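Local atomic coordinates of nicotinamide-nucleotide adenylyltransferase NadR family / Ribosylnicotinamide kinase (Lactococcus lactis subsp. cremoris, PDB entry 6GYE), a protein that binds nicotinamide riboside and probably phosphorylates it and adenylylates the resulting nucleotide on the way to NAD+. Residues L46-Y51 with I80-L85; D116-F121 with G140-V145. All blocks are in the same frame, centred on the assembly; numbering follows the deposited sequence.

Interaction 1. Residues L46-Y51 with I80-L85; sequences LVVSGY and IKVSML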
loop_
_atom_site.group_PDB
_atom_site.type_symbol
_atom_site.label_atom_id
_atom_site.label_comp_id
_atom_site.label_asym_id
_atom_site.label_seq_id
_atom_site.Cartn_x
_atom_site.Cartn_y
_atom_site.Cartn_z
ATOM N N LEU A 46 -14.133 -16.083 -8.712
ATOM C CA LEU A 46 -12.808 -16.031 -8.107
ATOM C C LEU A 46 -12.924 -16.356 -6.631
ATOM O O LEU A 46 -13.732 -15.747 -5.928
ATOM C CB LEU A 46 -12.153 -14.665 -8.270
ATOM C CG LEU A 46 -11.919 -14.145 -9.682
ATOM C CD1 LEU A 46 -11.128 -12.824 -9.642
ATOM C CD2 LEU A 46 -11.234 -15.209 -10.540
ATOM N N VAL A 47 -12.148 -17.330 -6.163
ATOM C CA VAL A 47 -12.191 -17.695 -4.753
ATOM C C VAL A 47 -10.901 -17.234 -4.089
ATOM O O VAL A 47 -9.813 -17.703 -4.431
ATOM C CB VAL A 47 -12.436 -19.191 -4.550
ATOM C CG1 VAL A 47 -12.379 -19.525 -3.074
ATOM C CG2 VAL A 47 -13.805 -19.557 -5.091
ATOM N N VAL A 48 -11.027 -16.279 -3.171
ATOM C CA VAL A 48 -9.919 -15.822 -2.340
ATOM C C VAL A 48 -9.947 -16.657 -1.079
ATOM O O VAL A 48 -10.908 -16.570 -0.305
ATOM C CB VAL A 48 -10.059 -14.337 -1.970
ATOM C CG1 VAL A 48 -8.739 -13.813 -1.437
ATOM C CG2 VAL A 48 -10.578 -13.523 -3.123
ATOM N N SER A 49 -8.910 -17.459 -0.861
ATOM C CA SER A 49 -8.855 -18.267 0.348
ATOM C C SER A 49 -7.859 -17.664 1.334
ATOM O O SER A 49 -6.943 -16.928 0.953
ATOM C CB SER A 49 -8.496 -19.719 0.020
ATOM O OG SER A 49 -7.262 -19.780 -0.658
ATOM N N GLY A 50 -8.078 -17.952 2.613
ATOM C CA GLY A 50 -7.216 -17.415 3.651
ATOM C C GLY A 50 -7.658 -17.872 5.025
ATOM O O GLY A 50 -8.720 -18.484 5.199
ATOM N N TYR A 51 -6.817 -17.556 6.008
ATOM C CA TYR A 51 -7.091 -17.856 7.408
ATOM C C TYR A 51 -6.265 -16.902 8.257
ATOM O O TYR A 51 -5.292 -16.313 7.779
ATOM C CB TYR A 51 -6.770 -19.325 7.754
ATOM C CG TYR A 51 -5.373 -19.766 7.353
ATOM C CD1 TYR A 51 -5.120 -20.283 6.079
ATOM C CD2 TYR A 51 -4.307 -19.663 8.240
ATOM C CE1 TYR A 51 -3.840 -20.680 5.702
ATOM C CE2 TYR A 51 -3.026 -20.065 7.872
ATOM C CZ TYR A 51 -2.798 -20.566 6.603
ATOM O OH TYR A 51 -1.526 -20.956 6.244
ATOM N N ILE A 80 -17.676 -11.824 -13.895
ATOM C CA ILE A 80 -16.658 -12.198 -12.915
ATOM C C ILE A 80 -17.112 -11.752 -11.536
ATOM O O ILE A 80 -17.296 -10.557 -11.296
ATOM C CB ILE A 80 -15.270 -11.622 -13.246
ATOM C CG1 ILE A 80 -14.773 -12.122 -14.603
ATOM C CG2 ILE A 80 -14.253 -12.021 -12.177
ATOM C CD1 ILE A 80 -13.466 -11.502 -15.022
ATOM N N LYS A 81 -17.286 -12.715 -10.637
ATOM C CA LYS A 81 -17.660 -12.488 -9.251
ATOM C C LYS A 81 -16.497 -12.886 -8.353
ATOM O O LYS A 81 -15.754 -13.819 -8.663
ATOM C CB LYS A 81 -18.911 -13.296 -8.883
ATOM C CG LYS A 81 -19.434 -13.084 -7.458
ATOM C CD LYS A 81 -20.091 -11.725 -7.300
ATOM C CE LYS A 81 -20.668 -11.513 -5.901
ATOM N NZ LYS A 81 -21.234 -10.138 -5.784
ATOM N N VAL A 82 -16.343 -12.167 -7.241
ATOM C CA VAL A 82 -15.279 -12.406 -6.266
ATOM C C VAL A 82 -15.914 -12.835 -4.955
ATOM O O VAL A 82 -16.821 -12.157 -4.446
ATOM C CB VAL A 82 -14.407 -11.158 -6.033
ATOM C CG1 VAL A 82 -13.399 -11.442 -4.924
ATOM C CG2 VAL A 82 -13.695 -10.741 -7.313
ATOM N N SER A 83 -15.424 -13.943 -4.400
ATOM C CA SER A 83 -15.977 -14.516 -3.183
ATOM C C SER A 83 -14.845 -14.967 -2.268
ATOM O O SER A 83 -13.709 -15.179 -2.702
ATOM C CB SER A 83 -16.906 -15.693 -3.494
ATOM O OG SER A 83 -16.170 -16.781 -4.023
ATOM N N MET A 84 -15.179 -15.130 -0.993
ATOM C CA MET A 84 -14.217 -15.379 0.067
ATOM C C MET A 84 -14.407 -16.790 0.599
ATOM O O MET A 84 -15.534 -17.176 0.932
ATOM C CB MET A 84 -14.419 -14.365 1.196
ATOM C CG MET A 84 -13.184 -13.961 1.954
ATOM S SD MET A 84 -13.539 -12.698 3.195
ATOM C CE MET A 84 -14.210 -13.702 4.515
ATOM N N LEU A 85 -13.310 -17.564 0.666
ATOM C CA LEU A 85 -13.300 -18.881 1.309
ATOM C C LEU A 85 -12.477 -18.780 2.586
ATOM O O LEU A 85 -11.246 -18.799 2.541
ATOM C CB LEU A 85 -12.744 -19.972 0.404
ATOM C CG LEU A 85 -12.743 -21.355 1.082
ATOM C CD1 LEU A 85 -14.130 -21.691 1.585
ATOM C CD2 LEU A 85 -12.284 -22.436 0.144
#

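Interaction 2. Residues D116-F121 with G140-V145; sequences DLSVTF and GNQYAV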
loop_
_atom_site.group_PDB
_atom_site.type_symbol
_atom_site.label_atom_id
_atom_site.label_comp_id
_atom_site.label_asym_id
_atom_site.label_seq_id
_atom_site.Cartn_x
_atom_site.Cartn_y
_atom_site.Cartn_z
ATOM N N ASP A 116 -28.453 -26.661 -12.925
ATOM C CA ASP A 116 -27.915 -27.508 -13.993
ATOM C C ASP A 116 -26.653 -26.896 -14.601
ATOM O O ASP A 116 -26.534 -26.726 -15.816
ATOM C CB ASP A 116 -28.966 -27.770 -15.067
ATOM C CG ASP A 116 -30.284 -28.194 -14.480
ATOM O OD1 ASP A 116 -30.295 -29.200 -13.741
ATOM O OD2 ASP A 116 -31.297 -27.508 -14.735
ATOM N N LEU A 117 -25.709 -26.545 -13.735
ATOM C CA LEU A 117 -24.479 -25.926 -14.192
ATOM C C LEU A 117 -23.489 -26.973 -14.668
ATOM O O LEU A 117 -23.546 -28.143 -14.284
ATOM C CB LEU A 117 -23.822 -25.128 -13.076
ATOM C CG LEU A 117 -24.648 -24.070 -12.362
ATOM C CD1 LEU A 117 -23.747 -23.459 -11.310
ATOM C CD2 LEU A 117 -25.171 -23.025 -13.345
ATOM N N SER A 118 -22.554 -26.522 -15.495
ATOM C CA SER A 118 -21.340 -27.263 -15.819
ATOM C C SER A 118 -20.192 -26.457 -15.225
ATOM O O SER A 118 -19.857 -25.379 -15.728
ATOM C CB SER A 118 -21.181 -27.466 -17.323
ATOM O OG SER A 118 -19.993 -28.191 -17.614
ATOM N N VAL A 119 -19.632 -26.950 -14.127
ATOM C CA VAL A 119 -18.625 -26.235 -13.359
ATOM C C VAL A 119 -17.265 -26.889 -13.555
ATOM O O VAL A 119 -17.143 -28.122 -13.528
ATOM C CB VAL A 119 -19.004 -26.202 -11.869
ATOM C CG1 VAL A 119 -17.897 -25.546 -11.066
ATOM C CG2 VAL A 119 -20.299 -25.445 -11.683
ATOM N N THR A 120 -16.241 -26.054 -13.747
ATOM C CA THR A 120 -14.853 -26.489 -13.862
ATOM C C THR A 120 -14.012 -25.809 -12.784
ATOM O O THR A 120 -13.983 -24.580 -12.700
ATOM C CB THR A 120 -14.292 -26.186 -15.254
ATOM O OG1 THR A 120 -15.130 -26.782 -16.244
ATOM C CG2 THR A 120 -12.874 -26.723 -15.405
ATOM N N PHE A 121 -13.332 -26.610 -11.967
ATOM C CA PHE A 121 -12.364 -26.118 -10.992
ATOM C C PHE A 121 -10.969 -26.050 -11.620
ATOM O O PHE A 121 -10.473 -27.052 -12.139
ATOM C CB PHE A 121 -12.334 -27.044 -9.771
ATOM C CG PHE A 121 -13.574 -26.992 -8.919
ATOM C CD1 PHE A 121 -13.763 -25.967 -8.008
ATOM C CD2 PHE A 121 -14.543 -27.976 -9.021
ATOM C CE1 PHE A 121 -14.897 -25.921 -7.225
ATOM C CE2 PHE A 121 -15.690 -27.938 -8.232
ATOM C CZ PHE A 121 -15.863 -26.919 -7.337
ATOM N N GLY A 140 -27.375 -31.554 -8.819
ATOM C CA GLY A 140 -27.841 -31.251 -10.153
ATOM C C GLY A 140 -26.810 -30.624 -11.070
ATOM O O GLY A 140 -27.119 -30.397 -12.247
ATOM N N ASN A 141 -25.609 -30.320 -10.573
ATOM C CA ASN A 141 -24.528 -29.785 -11.394
ATOM C C ASN A 141 -23.596 -30.878 -11.909
ATOM O O ASN A 141 -23.453 -31.948 -11.314
ATOM C CB ASN A 141 -23.691 -28.772 -10.617
ATOM C CG ASN A 141 -24.430 -27.501 -10.337
ATOM O OD1 ASN A 141 -25.332 -27.105 -11.081
ATOM N ND2 ASN A 141 -24.057 -26.844 -9.252
ATOM N N GLN A 142 -22.935 -30.563 -13.019
ATOM C CA GLN A 142 -21.854 -31.359 -13.574
ATOM C C GLN A 142 -20.528 -30.699 -13.202
ATOM O O GLN A 142 -20.332 -29.503 -13.447
ATOM C CB GLN A 142 -21.991 -31.468 -15.092
ATOM C CG GLN A 142 -21.047 -32.479 -15.741
ATOM C CD GLN A 142 -20.962 -32.325 -17.257
ATOM O OE1 GLN A 142 -20.904 -31.207 -17.783
ATOM N NE2 GLN A 142 -20.993 -33.448 -17.967
ATOM N N TYR A 143 -19.642 -31.469 -12.580
ATOM C CA TYR A 143 -18.376 -30.976 -12.066
ATOM C C TYR A 143 -17.196 -31.633 -12.746
ATOM O O TYR A 143 -17.208 -32.837 -13.017
ATOM C CB TYR A 143 -18.257 -31.211 -10.569
ATOM C CG TYR A 143 -19.196 -30.358 -9.778
ATOM C CD1 TYR A 143 -18.924 -29.002 -9.594
ATOM C CD2 TYR A 143 -20.355 -30.889 -9.219
ATOM C CE1 TYR A 143 -19.774 -28.194 -8.871
ATOM C CE2 TYR A 143 -21.220 -30.086 -8.484
ATOM C CZ TYR A 143 -20.919 -28.733 -8.319
ATOM O OH TYR A 143 -21.752 -27.907 -7.606
ATOM N N ALA A 144 -16.171 -30.828 -12.999
ATOM C CA ALA A 144 -14.901 -31.312 -13.498
ATOM C C ALA A 144 -13.806 -30.520 -12.802
ATOM O O ALA A 144 -13.981 -29.345 -12.469
ATOM C CB ALA A 144 -14.790 -31.178 -15.029
ATOM N N VAL A 145 -12.677 -31.174 -12.582
ATOM C CA VAL A 145 -11.500 -30.552 -12.000
ATOM C C VAL A 145 -10.430 -30.584 -13.071
ATOM O O VAL A 145 -10.215 -31.621 -13.705
ATOM C CB VAL A 145 -11.041 -31.269 -10.719
ATOM C CG1 VAL A 145 -9.661 -30.805 -10.321
ATOM C CG2 VAL A 145 -12.013 -30.997 -9.602
#

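Interaction 1. Residues L46-Y51 with I80-L85
Leu-46 to Gly-50 and Ile-80 to Leu-85 pair as neighbouring parallel strands at one side of a five-stranded sheet, of which strand 80-86 is an outermost member. Their axes approach to 4.6 Å at 28°. Leu-46 N gives a hydrogen bond to Lys-81 O at 2.8 Å; the pattern alternates through Ser-83 N to Leu-46 O, Val-48 N to Ser-83 O and Leu-85 N to Val-48 O. It ends in a longer, more bent bond from Gly-50 N to Leu-85 O (3.3 Å, 141° at the hydrogen). In one of its two conformers Ser-83 OG also comes to Leu-46 O, from above the carbonyl plane, a less certain second bond. The chain between the strands runs through helix 63-73, giving a beta-alpha-beta crossover in a Rossmann-like sheet of order 3-2-1-4-5. That helix packs on one face, against Val-48, Val-82 and Met-84, Leu-70 on Val-82 and Leu-63 on Val-48; Phe-74 just beyond it meets Leu-46. With CG beside its backbone N (chi1 -60°), Leu-46 slants across to the next strand: CG lies 4.0 Å from Ile-80 CG2, and CD1 sits 4.0 Å from Val-82 CG2. Shortening this residue to an alanine would probably leave CG2 of Ile-80 and CG2 of Val-82 without their leucine neighbour and open a gap among the side chains on that face. Val-48 CG2 meets the other Val-82 branch, CG1, at 3.9 Å. On the reverse face Val-47 CG1 presses against Leu-85 CB at 3.5 Å, where Trp-100 and Leu-107 of helix 95-110 cover Leu-85.

Interaction 2. Residues D116-F121 with G140-V145
Asn-141 lies alongside Leu-117, both side chains pointing the same way, just where two parallel strands begin. Its CB is 3.7 Å from Leu-117 O, and CG stands 3.7 Å from Leu-117 CB. With CG beside the backbone N (chi1 -69°), OD1 can accept the Leu-117 N-H at 2.7 Å, the donor tilted 32° from the carbonyl plane. The other branch, ND2, passes 4.0 Å from Leu-117 CD1 and gives a nearly straight bond, in its own amide plane, to Tyr-143 OH at 3.0 Å. The two bonds fix the rotation of the amide, and Asp-139 binds Tyr-143 OH as well. From here regular pairing takes over: Gln-142 N to Leu-117 O, Val-119 N to Gln-142 O, Ala-144 N to Val-119 O and Phe-121 N to Ala-144 O. On one face Ser-118 OG donates to Gln-142 OE1 at 3.2 Å. On the other, the Tyr-143 ring lies beside Val-119, CD1 being 3.6 Å from Val-119 CB, and the same CD1 meets Phe-121 CE2 at 3.7 Å. Phe-136 touches both Phe-121 and Tyr-143, while Leu-132 of helix 126-133 reaches Phe-121 and Val-145. Strand 118-123, helix 126-133 and strand 142-147, consecutive in the chain with the strands parallel, form a beta-alpha-beta unit, the repeating element of a Rossmann-like parallel sheet.

Interactions 1 and 2 form the two flanks of one parallel sheet, their centres 18 Å apart and their nearest atoms about 7 Å apart. Strand 15-21 fills the middle, pairing by backbone bonds with both 46-51 and 116-121; its Ile-18 touches Val-47 of one neighbouring strand and Val-119 and Phe-121 of the other. Helix 95-110 also spans the two, meeting Ser-83 through Leu-107 and Phe-121 through Leu-104. None of the four segments contributes to the nicotinamide riboside pocket, whose residues, among them Arg-177, Tyr-240 and Asp-291, come later in the chain. Both contacts lie to one side of the chain's centre, interaction 1 centred about 20 Å from it and interaction 2 about 37 Å.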